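Side-chain contacts in Myo-inositol 2-dehydrogenase (Lactobacillus plantarum WCFS1, PDB 3CEA), which probably catalyses the NAD-dependent oxidation of myo-inositol at its C2 hydroxyl to the corresponding inosose: residues 90-95 and 115-120; 192-197 and 236-241; 29-34 and 297-302. All coordinates share one frame; numbering follows the deposited sequence.

Contact 1: 90-95 and 115-120; sequences YAMNAG and AKVIKS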
ATOM      1  N   TYR A  90      35.437  28.842  18.463  1.00 43.68           N
ATOM      2  CA  TYR A  90      36.437  28.449  19.459  1.00 43.55           C
ATOM      3  C   TYR A  90      37.215  27.198  19.043  1.00 43.38           C
ATOM      4  O   TYR A  90      38.436  27.144  19.192  1.00 43.18           O
ATOM      5  CB  TYR A  90      35.785  28.247  20.830  1.00 43.52           C
ATOM      6  CG  TYR A  90      36.756  28.349  21.985  1.00 43.31           C
ATOM      7  CD1 TYR A  90      37.163  29.593  22.469  1.00 43.18           C
ATOM      8  CD2 TYR A  90      37.270  27.204  22.595  1.00 43.64           C
ATOM      9  CE1 TYR A  90      38.059  29.695  23.530  1.00 43.97           C
ATOM     10  CE2 TYR A  90      38.167  27.294  23.659  1.00 43.52           C
ATOM     11  CZ  TYR A  90      38.556  28.543  24.121  1.00 43.61           C
ATOM     12  OH  TYR A  90      39.439  28.646  25.169  1.00 42.84           O
ATOM     13  N   ALA A  91      36.497  26.210  18.511  1.00 43.47           N
ATOM     14  CA  ALA A  91      37.088  24.946  18.072  1.00 43.50           C
ATOM     15  C   ALA A  91      37.918  25.092  16.796  1.00 43.65           C
ATOM     16  O   ALA A  91      38.974  24.471  16.674  1.00 43.64           O
ATOM     17  CB  ALA A  91      36.007  23.882  17.894  1.00 43.36           C
HETATM   18  N   MSE A  92      37.433  25.902  15.853  1.00 43.84           N
HETATM   19  CA  MSE A  92      38.179  26.215  14.629  1.00 44.09           C
HETATM   20  C   MSE A  92      39.508  26.904  14.957  1.00 44.06           C
HETATM   21  O   MSE A  92      40.545  26.570  14.381  1.00 44.06           O
HETATM   22  CB  MSE A  92      37.357  27.104  13.684  1.00 44.13           C
HETATM   23  CG  MSE A  92      36.123  26.452  13.055  1.00 45.21           C
HETATM   24 SE   MSE A  92      36.461  25.097  11.684  0.75 48.16          SE
HETATM   25  CE  MSE A  92      37.622  26.057  10.546  1.00 46.73           C
ATOM     26  N   ASN A  93      39.464  27.857  15.889  1.00 43.92           N
ATOM     27  CA  ASN A  93      40.651  28.595  16.326  1.00 43.98           C
ATOM     28  C   ASN A  93      41.682  27.733  17.051  1.00 44.24           C
ATOM     29  O   ASN A  93      42.862  28.083  17.111  1.00 44.37           O
ATOM     30  CB  ASN A  93      40.254  29.780  17.213  1.00 43.87           C
ATOM     31  CG  ASN A  93      39.687  30.943  16.423  1.00 43.48           C
ATOM     32  OD1 ASN A  93      40.058  31.172  15.271  1.00 44.21           O
ATOM     33  ND2 ASN A  93      38.788  31.695  17.046  1.00 42.71           N
ATOM     34  N   ALA A  94      41.226  26.611  17.605  1.00 44.25           N
ATOM     35  CA  ALA A  94      42.103  25.679  18.301  1.00 44.33           C
ATOM     36  C   ALA A  94      42.650  24.599  17.366  1.00 44.61           C
ATOM     37  O   ALA A  94      43.277  23.638  17.818  1.00 44.89           O
ATOM     38  CB  ALA A  94      41.376  25.054  19.479  1.00 44.41           C
ATOM     39  N   GLY A  95      42.408  24.760  16.067  1.00 44.74           N
ATOM     40  CA  GLY A  95      42.957  23.859  15.049  1.00 44.67           C
ATOM     41  C   GLY A  95      42.146  22.603  14.791  1.00 44.71           C
ATOM     42  O   GLY A  95      42.542  21.754  13.987  1.00 44.98           O
ATOM     43  N   ALA A 115      31.010  31.883   9.757  1.00 43.16           N
ATOM     44  CA  ALA A 115      31.346  31.554   8.371  1.00 43.30           C
ATOM     45  C   ALA A 115      32.724  32.080   7.976  1.00 43.55           C
ATOM     46  O   ALA A 115      33.481  31.392   7.286  1.00 43.60           O
ATOM     47  CB  ALA A 115      30.283  32.086   7.423  1.00 43.09           C
ATOM     48  N   LYS A 116      33.040  33.295   8.425  1.00 43.75           N
ATOM     49  CA  LYS A 116      34.332  33.930   8.156  1.00 43.95           C
ATOM     50  C   LYS A 116      35.492  33.192   8.832  1.00 44.10           C
ATOM     51  O   LYS A 116      36.570  33.057   8.249  1.00 44.24           O
ATOM     52  CB  LYS A 116      34.310  35.400   8.588  1.00 43.86           C
ATOM     53  N   VAL A 117      35.256  32.718  10.054  1.00 44.23           N
ATOM     54  CA  VAL A 117      36.247  31.949  10.814  1.00 44.49           C
ATOM     55  C   VAL A 117      36.540  30.600  10.138  1.00 44.75           C
ATOM     56  O   VAL A 117      37.694  30.161  10.088  1.00 44.69           O
ATOM     57  CB  VAL A 117      35.809  31.770  12.303  1.00 44.52           C
ATOM     58  CG1 VAL A 117      36.683  30.756  13.030  1.00 44.75           C
ATOM     59  CG2 VAL A 117      35.849  33.104  13.036  1.00 44.07           C
ATOM     60  N   ILE A 118      35.494  29.965   9.609  1.00 45.16           N
ATOM     61  CA  ILE A 118      35.616  28.700   8.877  1.00 45.48           C
ATOM     62  C   ILE A 118      36.417  28.883   7.584  1.00 45.99           C
ATOM     63  O   ILE A 118      37.251  28.042   7.241  1.00 46.04           O
ATOM     64  CB  ILE A 118      34.227  28.070   8.571  1.00 45.56           C
ATOM     65  CG1 ILE A 118      33.493  27.716   9.872  1.00 45.48           C
ATOM     66  CG2 ILE A 118      34.373  26.821   7.704  1.00 45.85           C
ATOM     67  CD1 ILE A 118      31.983  27.556   9.720  1.00 45.15           C
ATOM     68  N   LYS A 119      36.167  29.991   6.886  1.00 46.56           N
ATOM     69  CA  LYS A 119      36.869  30.313   5.643  1.00 47.04           C
ATOM     70  C   LYS A 119      38.363  30.545   5.871  1.00 47.37           C
ATOM     71  O   LYS A 119      39.185  30.191   5.025  1.00 47.46           O
ATOM     72  CB  LYS A 119      36.240  31.540   4.975  1.00 47.18           C
ATOM     73  CG  LYS A 119      36.541  31.679   3.488  1.00 47.12           C
ATOM     74  N   SER A 120      38.709  31.124   7.021  1.00 47.82           N
ATOM     75  CA  SER A 120      40.105  31.442   7.342  1.00 48.28           C
ATOM     76  C   SER A 120      40.932  30.218   7.768  1.00 48.58           C
ATOM     77  O   SER A 120      42.145  30.323   7.960  1.00 48.81           O
ATOM     78  CB  SER A 120      40.188  32.553   8.398  1.00 48.27           C
ATOM     79  OG  SER A 120      39.812  32.082   9.682  1.00 48.83           O
TER

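Contact 2: 192-197 and 236-241; sequences DLIRWF and VIATLI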
ATOM      1  N   ASP A 192      16.748  22.583   2.074  1.00 45.30           N
ATOM      2  CA  ASP A 192      18.001  22.071   1.520  1.00 45.07           C
ATOM      3  C   ASP A 192      17.746  21.052   0.409  1.00 44.75           C
ATOM      4  O   ASP A 192      18.409  21.080  -0.632  1.00 44.75           O
ATOM      5  CB  ASP A 192      18.860  21.446   2.623  1.00 45.15           C
ATOM      6  CG  ASP A 192      20.148  20.837   2.086  1.00 46.34           C
ATOM      7  OD1 ASP A 192      21.048  21.607   1.683  1.00 46.09           O
ATOM      8  OD2 ASP A 192      20.260  19.588   2.072  1.00 45.83           O
ATOM      9  N   LEU A 193      16.782  20.161   0.637  1.00 44.43           N
ATOM     10  CA  LEU A 193      16.424  19.124  -0.332  1.00 44.14           C
ATOM     11  C   LEU A 193      15.891  19.726  -1.624  1.00 44.04           C
ATOM     12  O   LEU A 193      16.234  19.273  -2.714  1.00 44.36           O
ATOM     13  CB  LEU A 193      15.395  18.155   0.261  1.00 44.06           C
ATOM     14  CG  LEU A 193      15.836  17.226   1.399  1.00 43.44           C
ATOM     15  CD1 LEU A 193      14.621  16.607   2.073  1.00 42.40           C
ATOM     16  CD2 LEU A 193      16.805  16.144   0.914  1.00 41.97           C
ATOM     17  N   ILE A 194      15.062  20.757  -1.491  1.00 43.80           N
ATOM     18  CA  ILE A 194      14.493  21.449  -2.642  1.00 43.84           C
ATOM     19  C   ILE A 194      15.593  22.148  -3.448  1.00 43.90           C
ATOM     20  O   ILE A 194      15.621  22.049  -4.676  1.00 43.97           O
ATOM     21  CB  ILE A 194      13.351  22.411  -2.208  1.00 44.07           C
ATOM     22  CG1 ILE A 194      12.115  21.590  -1.826  1.00 44.92           C
ATOM     23  CG2 ILE A 194      12.991  23.397  -3.312  1.00 43.42           C
ATOM     24  CD1 ILE A 194      11.178  22.275  -0.865  1.00 46.41           C
ATOM     25  N   ARG A 195      16.510  22.818  -2.747  1.00 43.76           N
ATOM     26  CA  ARG A 195      17.670  23.453  -3.381  1.00 43.16           C
ATOM     27  C   ARG A 195      18.524  22.412  -4.100  1.00 43.27           C
ATOM     28  O   ARG A 195      18.974  22.632  -5.228  1.00 43.17           O
ATOM     29  CB  ARG A 195      18.519  24.198  -2.348  1.00 42.97           C
ATOM     30  CG  ARG A 195      17.841  25.420  -1.729  1.00 43.56           C
ATOM     31  CD  ARG A 195      18.833  26.307  -0.976  1.00 42.87           C
ATOM     32  NE  ARG A 195      19.797  26.935  -1.878  1.00 41.99           N
ATOM     33  CZ  ARG A 195      21.064  26.551  -2.021  1.00 41.18           C
ATOM     34  NH1 ARG A 195      21.545  25.541  -1.309  1.00 40.75           N
ATOM     35  NH2 ARG A 195      21.853  27.182  -2.878  1.00 41.52           N
ATOM     36  N   TRP A 196      18.723  21.275  -3.437  1.00 43.04           N
ATOM     37  CA  TRP A 196      19.485  20.158  -3.981  1.00 42.55           C
ATOM     38  C   TRP A 196      18.853  19.594  -5.257  1.00 42.41           C
ATOM     39  O   TRP A 196      19.537  19.424  -6.267  1.00 42.38           O
ATOM     40  CB  TRP A 196      19.635  19.070  -2.910  1.00 42.51           C
ATOM     41  CG  TRP A 196      20.525  17.914  -3.281  1.00 42.87           C
ATOM     42  CD1 TRP A 196      21.661  17.954  -4.043  1.00 42.43           C
ATOM     43  CD2 TRP A 196      20.368  16.550  -2.869  1.00 43.00           C
ATOM     44  NE1 TRP A 196      22.207  16.699  -4.145  1.00 42.72           N
ATOM     45  CE2 TRP A 196      21.436  15.817  -3.433  1.00 42.55           C
ATOM     46  CE3 TRP A 196      19.426  15.874  -2.080  1.00 42.68           C
ATOM     47  CZ2 TRP A 196      21.589  14.441  -3.234  1.00 42.82           C
ATOM     48  CZ3 TRP A 196      19.577  14.505  -1.884  1.00 42.24           C
ATOM     49  CH2 TRP A 196      20.651  13.805  -2.459  1.00 42.50           C
ATOM     50  N   PHE A 197      17.547  19.329  -5.209  1.00 42.20           N
ATOM     51  CA  PHE A 197      16.835  18.696  -6.320  1.00 42.36           C
ATOM     52  C   PHE A 197      16.667  19.600  -7.542  1.00 42.86           C
ATOM     53  O   PHE A 197      16.752  19.130  -8.682  1.00 42.75           O
ATOM     54  CB  PHE A 197      15.466  18.177  -5.857  1.00 42.16           C
ATOM     55  CG  PHE A 197      15.491  16.767  -5.323  1.00 41.93           C
ATOM     56  CD1 PHE A 197      15.954  16.494  -4.042  1.00 42.20           C
ATOM     57  CD2 PHE A 197      15.034  15.709  -6.102  1.00 41.90           C
ATOM     58  CE1 PHE A 197      15.970  15.189  -3.548  1.00 41.97           C
ATOM     59  CE2 PHE A 197      15.043  14.402  -5.615  1.00 40.96           C
ATOM     60  CZ  PHE A 197      15.515  14.142  -4.338  1.00 39.63           C
ATOM     61  N   VAL A 236       9.496  26.703 -10.343  1.00 42.30           N
ATOM     62  CA  VAL A 236       9.045  25.638  -9.447  1.00 41.53           C
ATOM     63  C   VAL A 236       8.292  26.188  -8.228  1.00 41.43           C
ATOM     64  O   VAL A 236       8.606  27.265  -7.717  1.00 41.59           O
ATOM     65  CB  VAL A 236      10.231  24.720  -9.024  1.00 41.47           C
ATOM     66  CG1 VAL A 236       9.778  23.625  -8.064  1.00 40.77           C
ATOM     67  CG2 VAL A 236      10.895  24.098 -10.253  1.00 39.89           C
ATOM     68  N   ILE A 237       7.272  25.457  -7.793  1.00 40.86           N
ATOM     69  CA  ILE A 237       6.501  25.834  -6.616  1.00 40.33           C
ATOM     70  C   ILE A 237       6.701  24.765  -5.546  1.00 40.56           C
ATOM     71  O   ILE A 237       6.838  23.587  -5.863  1.00 40.88           O
ATOM     72  CB  ILE A 237       4.998  26.012  -6.954  1.00 40.34           C
ATOM     73  CG1 ILE A 237       4.830  26.974  -8.142  1.00 37.98           C
ATOM     74  CG2 ILE A 237       4.228  26.532  -5.739  1.00 39.23           C
ATOM     75  CD1 ILE A 237       3.549  26.789  -8.925  1.00 35.31           C
ATOM     76  N   ALA A 238       6.750  25.175  -4.284  1.00 40.59           N
ATOM     77  CA  ALA A 238       6.986  24.231  -3.199  1.00 40.97           C
ATOM     78  C   ALA A 238       6.169  24.549  -1.956  1.00 41.58           C
ATOM     79  O   ALA A 238       5.906  25.714  -1.652  1.00 41.66           O
ATOM     80  CB  ALA A 238       8.473  24.159  -2.860  1.00 40.81           C
ATOM     81  N   THR A 239       5.763  23.495  -1.256  1.00 42.01           N
ATOM     82  CA  THR A 239       5.093  23.611   0.031  1.00 42.36           C
ATOM     83  C   THR A 239       5.943  22.908   1.080  1.00 42.48           C
ATOM     84  O   THR A 239       6.465  21.819   0.830  1.00 42.13           O
ATOM     85  CB  THR A 239       3.688  22.972  -0.001  1.00 42.31           C
ATOM     86  OG1 THR A 239       2.906  23.588  -1.029  1.00 44.32           O
ATOM     87  CG2 THR A 239       2.970  23.135   1.337  1.00 43.16           C
ATOM     88  N   LEU A 240       6.085  23.542   2.241  1.00 43.02           N
ATOM     89  CA  LEU A 240       6.760  22.934   3.388  1.00 43.48           C
ATOM     90  C   LEU A 240       5.814  22.904   4.575  1.00 43.58           C
ATOM     91  O   LEU A 240       5.166  23.907   4.888  1.00 43.45           O
ATOM     92  CB  LEU A 240       8.008  23.722   3.787  1.00 43.52           C
ATOM     93  CG  LEU A 240       8.960  24.300   2.744  1.00 45.41           C
ATOM     94  CD1 LEU A 240       9.762  25.418   3.390  1.00 46.43           C
ATOM     95  CD2 LEU A 240       9.876  23.235   2.167  1.00 44.66           C
ATOM     96  N   ILE A 241       5.745  21.753   5.236  1.00 43.65           N
ATOM     97  CA  ILE A 241       4.954  21.622   6.450  1.00 43.99           C
ATOM     98  C   ILE A 241       5.785  21.062   7.601  1.00 44.44           C
ATOM     99  O   ILE A 241       6.348  19.968   7.512  1.00 44.76           O
ATOM    100  CB  ILE A 241       3.683  20.772   6.224  1.00 44.06           C
ATOM    101  CG1 ILE A 241       2.798  21.434   5.163  1.00 43.36           C
ATOM    102  CG2 ILE A 241       2.927  20.570   7.541  1.00 42.90           C
ATOM    103  CD1 ILE A 241       1.425  20.856   5.057  1.00 43.81           C
TER

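Contact 3: 29-34 and 297-302; sequences NKIQGV and AFTDEV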
ATOM      1  N   ASN A  29      30.520   2.650  18.468  1.00 49.48           N
ATOM      2  CA  ASN A  29      30.146   1.319  17.984  1.00 49.87           C
ATOM      3  C   ASN A  29      30.256   1.085  16.479  1.00 50.19           C
ATOM      4  O   ASN A  29      30.597  -0.018  16.046  1.00 50.19           O
ATOM      5  CB  ASN A  29      28.731   0.961  18.455  1.00 49.74           C
ATOM      6  CG  ASN A  29      28.621   0.869  19.967  1.00 49.37           C
ATOM      7  OD1 ASN A  29      29.553   0.438  20.647  1.00 49.23           O
ATOM      8  ND2 ASN A  29      27.475   1.272  20.499  1.00 48.23           N
ATOM      9  N   LYS A  30      29.970   2.113  15.687  1.00 50.61           N
ATOM     10  CA  LYS A  30      29.836   1.936  14.238  1.00 51.08           C
ATOM     11  C   LYS A  30      30.919   2.625  13.411  1.00 50.89           C
ATOM     12  O   LYS A  30      31.484   2.012  12.505  1.00 51.18           O
ATOM     13  CB  LYS A  30      28.441   2.365  13.769  1.00 50.96           C
ATOM     14  CG  LYS A  30      27.304   1.550  14.378  1.00 51.86           C
ATOM     15  CD  LYS A  30      25.957   1.963  13.810  1.00 52.06           C
ATOM     16  CE  LYS A  30      24.799   1.340  14.581  1.00 55.09           C
ATOM     17  NZ  LYS A  30      24.681  -0.125  14.341  1.00 57.66           N
ATOM     18  N   ILE A  31      31.208   3.888  13.722  1.00 50.48           N
ATOM     19  CA  ILE A  31      32.156   4.683  12.935  1.00 50.10           C
ATOM     20  C   ILE A  31      33.583   4.136  13.043  1.00 50.30           C
ATOM     21  O   ILE A  31      34.053   3.809  14.135  1.00 50.06           O
ATOM     22  CB  ILE A  31      32.127   6.191  13.319  1.00 49.89           C
ATOM     23  CG1 ILE A  31      30.687   6.720  13.431  1.00 49.38           C
ATOM     24  CG2 ILE A  31      32.951   7.025  12.333  1.00 49.08           C
ATOM     25  CD1 ILE A  31      29.858   6.638  12.152  1.00 47.56           C
ATOM     26  N   GLN A  32      34.254   4.043  11.898  1.00 50.61           N
ATOM     27  CA  GLN A  32      35.613   3.512  11.825  1.00 51.05           C
ATOM     28  C   GLN A  32      36.663   4.609  11.705  1.00 50.83           C
ATOM     29  O   GLN A  32      36.406   5.672  11.129  1.00 51.09           O
ATOM     30  CB  GLN A  32      35.748   2.542  10.652  1.00 51.35           C
ATOM     31  CG  GLN A  32      34.922   1.276  10.799  1.00 54.25           C
ATOM     32  CD  GLN A  32      35.503   0.113  10.024  1.00 57.30           C
ATOM     33  OE1 GLN A  32      35.750   0.210   8.816  1.00 57.73           O
ATOM     34  NE2 GLN A  32      35.726  -1.000  10.714  1.00 58.44           N
ATOM     35  N   GLY A  33      37.847   4.337  12.250  1.00 50.27           N
ATOM     36  CA  GLY A  33      38.972   5.266  12.189  1.00 49.64           C
ATOM     37  C   GLY A  33      38.850   6.430  13.153  1.00 49.18           C
ATOM     38  O   GLY A  33      39.508   7.457  12.975  1.00 49.23           O
ATOM     39  N   VAL A  34      38.011   6.265  14.173  1.00 48.76           N
ATOM     40  CA  VAL A  34      37.767   7.313  15.162  1.00 48.34           C
ATOM     41  C   VAL A  34      37.686   6.743  16.585  1.00 48.19           C
ATOM     42  O   VAL A  34      37.293   5.590  16.784  1.00 48.15           O
ATOM     43  CB  VAL A  34      36.493   8.147  14.812  1.00 48.27           C
ATOM     44  CG1 VAL A  34      35.213   7.431  15.247  1.00 48.28           C
ATOM     45  CG2 VAL A  34      36.565   9.534  15.427  1.00 47.75           C
ATOM     46  N   ALA A 297      21.530   7.101   7.861  1.00 42.27           N
ATOM     47  CA  ALA A 297      21.987   8.376   7.300  1.00 41.81           C
ATOM     48  C   ALA A 297      22.881   9.145   8.274  1.00 41.79           C
ATOM     49  O   ALA A 297      23.881   9.731   7.863  1.00 41.62           O
ATOM     50  CB  ALA A 297      20.801   9.231   6.870  1.00 41.78           C
ATOM     51  N   PHE A 298      22.511   9.136   9.556  1.00 42.10           N
ATOM     52  CA  PHE A 298      23.323   9.736  10.619  1.00 42.09           C
ATOM     53  C   PHE A 298      24.684   9.060  10.736  1.00 42.45           C
ATOM     54  O   PHE A 298      25.698   9.727  10.938  1.00 42.86           O
ATOM     55  CB  PHE A 298      22.612   9.644  11.967  1.00 41.92           C
ATOM     56  CG  PHE A 298      21.534  10.673  12.167  1.00 42.36           C
ATOM     57  CD1 PHE A 298      21.810  12.033  12.034  1.00 40.44           C
ATOM     58  CD2 PHE A 298      20.247  10.282  12.529  1.00 41.40           C
ATOM     59  CE1 PHE A 298      20.817  12.986  12.235  1.00 41.47           C
ATOM     60  CE2 PHE A 298      19.243  11.229  12.735  1.00 42.64           C
ATOM     61  CZ  PHE A 298      19.527  12.584  12.587  1.00 42.45           C
ATOM     62  N   THR A 299      24.697   7.734  10.626  1.00 42.57           N
ATOM     63  CA  THR A 299      25.935   6.969  10.675  1.00 42.56           C
ATOM     64  C   THR A 299      26.785   7.280   9.445  1.00 42.92           C
ATOM     65  O   THR A 299      27.960   7.624   9.572  1.00 42.86           O
ATOM     66  CB  THR A 299      25.653   5.455  10.793  1.00 42.44           C
ATOM     67  OG1 THR A 299      24.951   5.201  12.015  1.00 42.98           O
ATOM     68  CG2 THR A 299      26.944   4.645  10.793  1.00 42.95           C
ATOM     69  N   ASP A 300      26.175   7.186   8.264  1.00 43.23           N
ATOM     70  CA  ASP A 300      26.884   7.397   7.004  1.00 43.86           C
ATOM     71  C   ASP A 300      27.486   8.802   6.856  1.00 44.14           C
ATOM     72  O   ASP A 300      28.585   8.947   6.304  1.00 44.51           O
ATOM     73  CB  ASP A 300      25.988   7.045   5.806  1.00 43.93           C
ATOM     74  CG  ASP A 300      25.744   5.537   5.671  1.00 44.97           C
ATOM     75  OD1 ASP A 300      26.432   4.739   6.348  1.00 45.35           O
ATOM     76  OD2 ASP A 300      24.861   5.145   4.874  1.00 44.05           O
ATOM     77  N   GLU A 301      26.785   9.821   7.356  1.00 43.88           N
ATOM     78  CA  GLU A 301      27.278  11.206   7.279  1.00 43.89           C
ATOM     79  C   GLU A 301      28.472  11.459   8.195  1.00 44.41           C
ATOM     80  O   GLU A 301      29.405  12.173   7.820  1.00 44.78           O
ATOM     81  CB  GLU A 301      26.167  12.227   7.564  1.00 43.72           C
ATOM     82  CG  GLU A 301      25.733  12.323   9.019  1.00 43.41           C
ATOM     83  CD  GLU A 301      24.983  13.599   9.337  1.00 43.60           C
ATOM     84  OE1 GLU A 301      24.974  14.528   8.499  1.00 43.07           O
ATOM     85  OE2 GLU A 301      24.406  13.673  10.440  1.00 43.69           O
ATOM     86  N   VAL A 302      28.431  10.880   9.395  1.00 44.57           N
ATOM     87  CA  VAL A 302      29.518  11.016  10.361  1.00 44.63           C
ATOM     88  C   VAL A 302      30.750  10.261   9.865  1.00 44.50           C
ATOM     89  O   VAL A 302      31.876  10.740  10.005  1.00 44.69           O
ATOM     90  CB  VAL A 302      29.090  10.561  11.782  1.00 44.74           C
ATOM     91  CG1 VAL A 302      30.293  10.424  12.709  1.00 44.09           C
ATOM     92  CG2 VAL A 302      28.090  11.549  12.367  1.00 45.42           C
TER

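Contact 1: 90-95 and 115-120
Met92, a selenomethionine in this crystal, reaches from helix 84-93 to Val117 and Ile118 on helix 108-119. In the Rossmann fold these are consecutive crossover helices: one links strand 74-77 to strand 97-100, the other links 97-100 to 126-127. Taken atom by atom, Met92 CB meets Val117 CG1 at 3.8 Å. With CG anti to the carbonyl carbon (chi1 -68°), the chain then passes Ile118, where Met92 CG and Ile118 CG1 are 4.3 Å apart. Further bends of the same sign at chi2 and chi3 fold the selenium and the terminal methyl round, and Met92 CE ends against the backbone of the partner helix, 3.7 Å from Ile118 CA. The residue therefore touches a side chain with its root and main chain with its tip. Val98 of the intervening strand and His121 also pack on it, which agrees with its burial. At the outer edge Asn93 crosses Val117 at about a right angle, its OD1 4.1 Å from Val117 CG1, a van der Waals approach. Helix 84-93 closes in a Schellman motif with Gly95, at positive phi, as C-prime residue; Gly95 N bonds to Met92 O, which also accepts from Gln124 NE2. On the partner segment, Ser120 OG donates to Val117 O at 2.9 Å, tilted 32° from the carbonyl plane.

Contact 2: 192-197 and 236-241
Helix 182-198 comes nearest to strand 237-243 at Ile194 and Ala238, whose CA atoms are 8.0 Å apart, a gap bridged by side chains. Ile194 spans it and touches the strand through one atom, CD1. Its CG1 is anti to the carbonyl carbon (chi1 -73°) and chi2 is extended at 155°, which carries the delta methyl straight out from the helix to the strand. There Ile194 CD1 touches two residues of the same strand face: Ala238 CB at 3.9 Å and Leu240 CD2 at 3.4 Å. The second distance is short for two methyl carbons; it suggests close packing, but its exact value is doubtful and may reflect coordinate error, and the two longer side chains meet at a slant. Helix against sheet is the basic layering of the GFO/IDH/MocA C-terminal domain, and Ile194 also packs on Met156 and Met232 of the strands on either side of 237-243. The alternation of the strand sends Thr239 the other way, to the face that meets a second subunit, where it packs on Thr239 of that subunit; Ile237 and Ile241 also touch that chain. Leu240 also packs on Asn187, Asp190 and Ile191, one to two turns before Ile194 on the helix.

Contact 3: 29-34 and 297-302
Thr299 OG1 is hydrogen-bonded to the carbonyl oxygen of Asp295, one turn back in helix 295-311, and Lys30 CD lies 3.8 Å from Thr299 OG1. This bond fixes the rotation of the threonine, with OG1 anti to the carbonyl carbon (chi1 -62°), which leaves CG2 anti to the backbone N and directed at the loop 29-34. Thr299 CG2 meets two residues there: Lys30 CB at 4.0 Å and Ile31 CD1 at 3.8 Å. Lys30 runs across Thr299 at about a right angle with its methylenes, and its amino end leads away. Ile31 lies antiparallel alongside Thr299, and its CD1 reaches the backbone, 3.4 Å from Thr299 O. One turn further on, Val302 crosses Ile31 at roughly 90°, and its CG1 touches Ile31 CG1 at 3.8 Å. The loop joins helix 20-29 to strand 34-40 in the first beta-alpha-beta unit of the Rossmann fold, so a helix from late in the chain is packed against the dinucleotide-binding domain. Val302 extends the interface to His23 and Leu27 of helix 20-29, and Phe298, on another side of the late helix, touches the bound NAD and meets the ring of His23. Past Ile31, the backbone N of Gln32 is bonded to Gln303 OE1.

Contact 1 lies within the Rossmann domain, and contact 3 joins a loop of that domain to late helix 295-311, with centres about 24 Å apart, whereas contact 2 belongs to the C-terminal domain, about 30 Å from contact 1 and about 28 Å from contact 3 between centres. None touches another; the nearest atoms of contacts 2 and 3 are about 9 Å apart. Contact 3 includes a residue of the NAD pocket, and the side chain of Val302 is about 9 Å from the cofactor. Helix 319-338 relates the other two, since Val319 packs on Ile118 of contact 1 and Asp321 forms a salt bridge with Arg195 of the helix in contact 2. Contacts 2 and 3 also adjoin different neighbouring subunits.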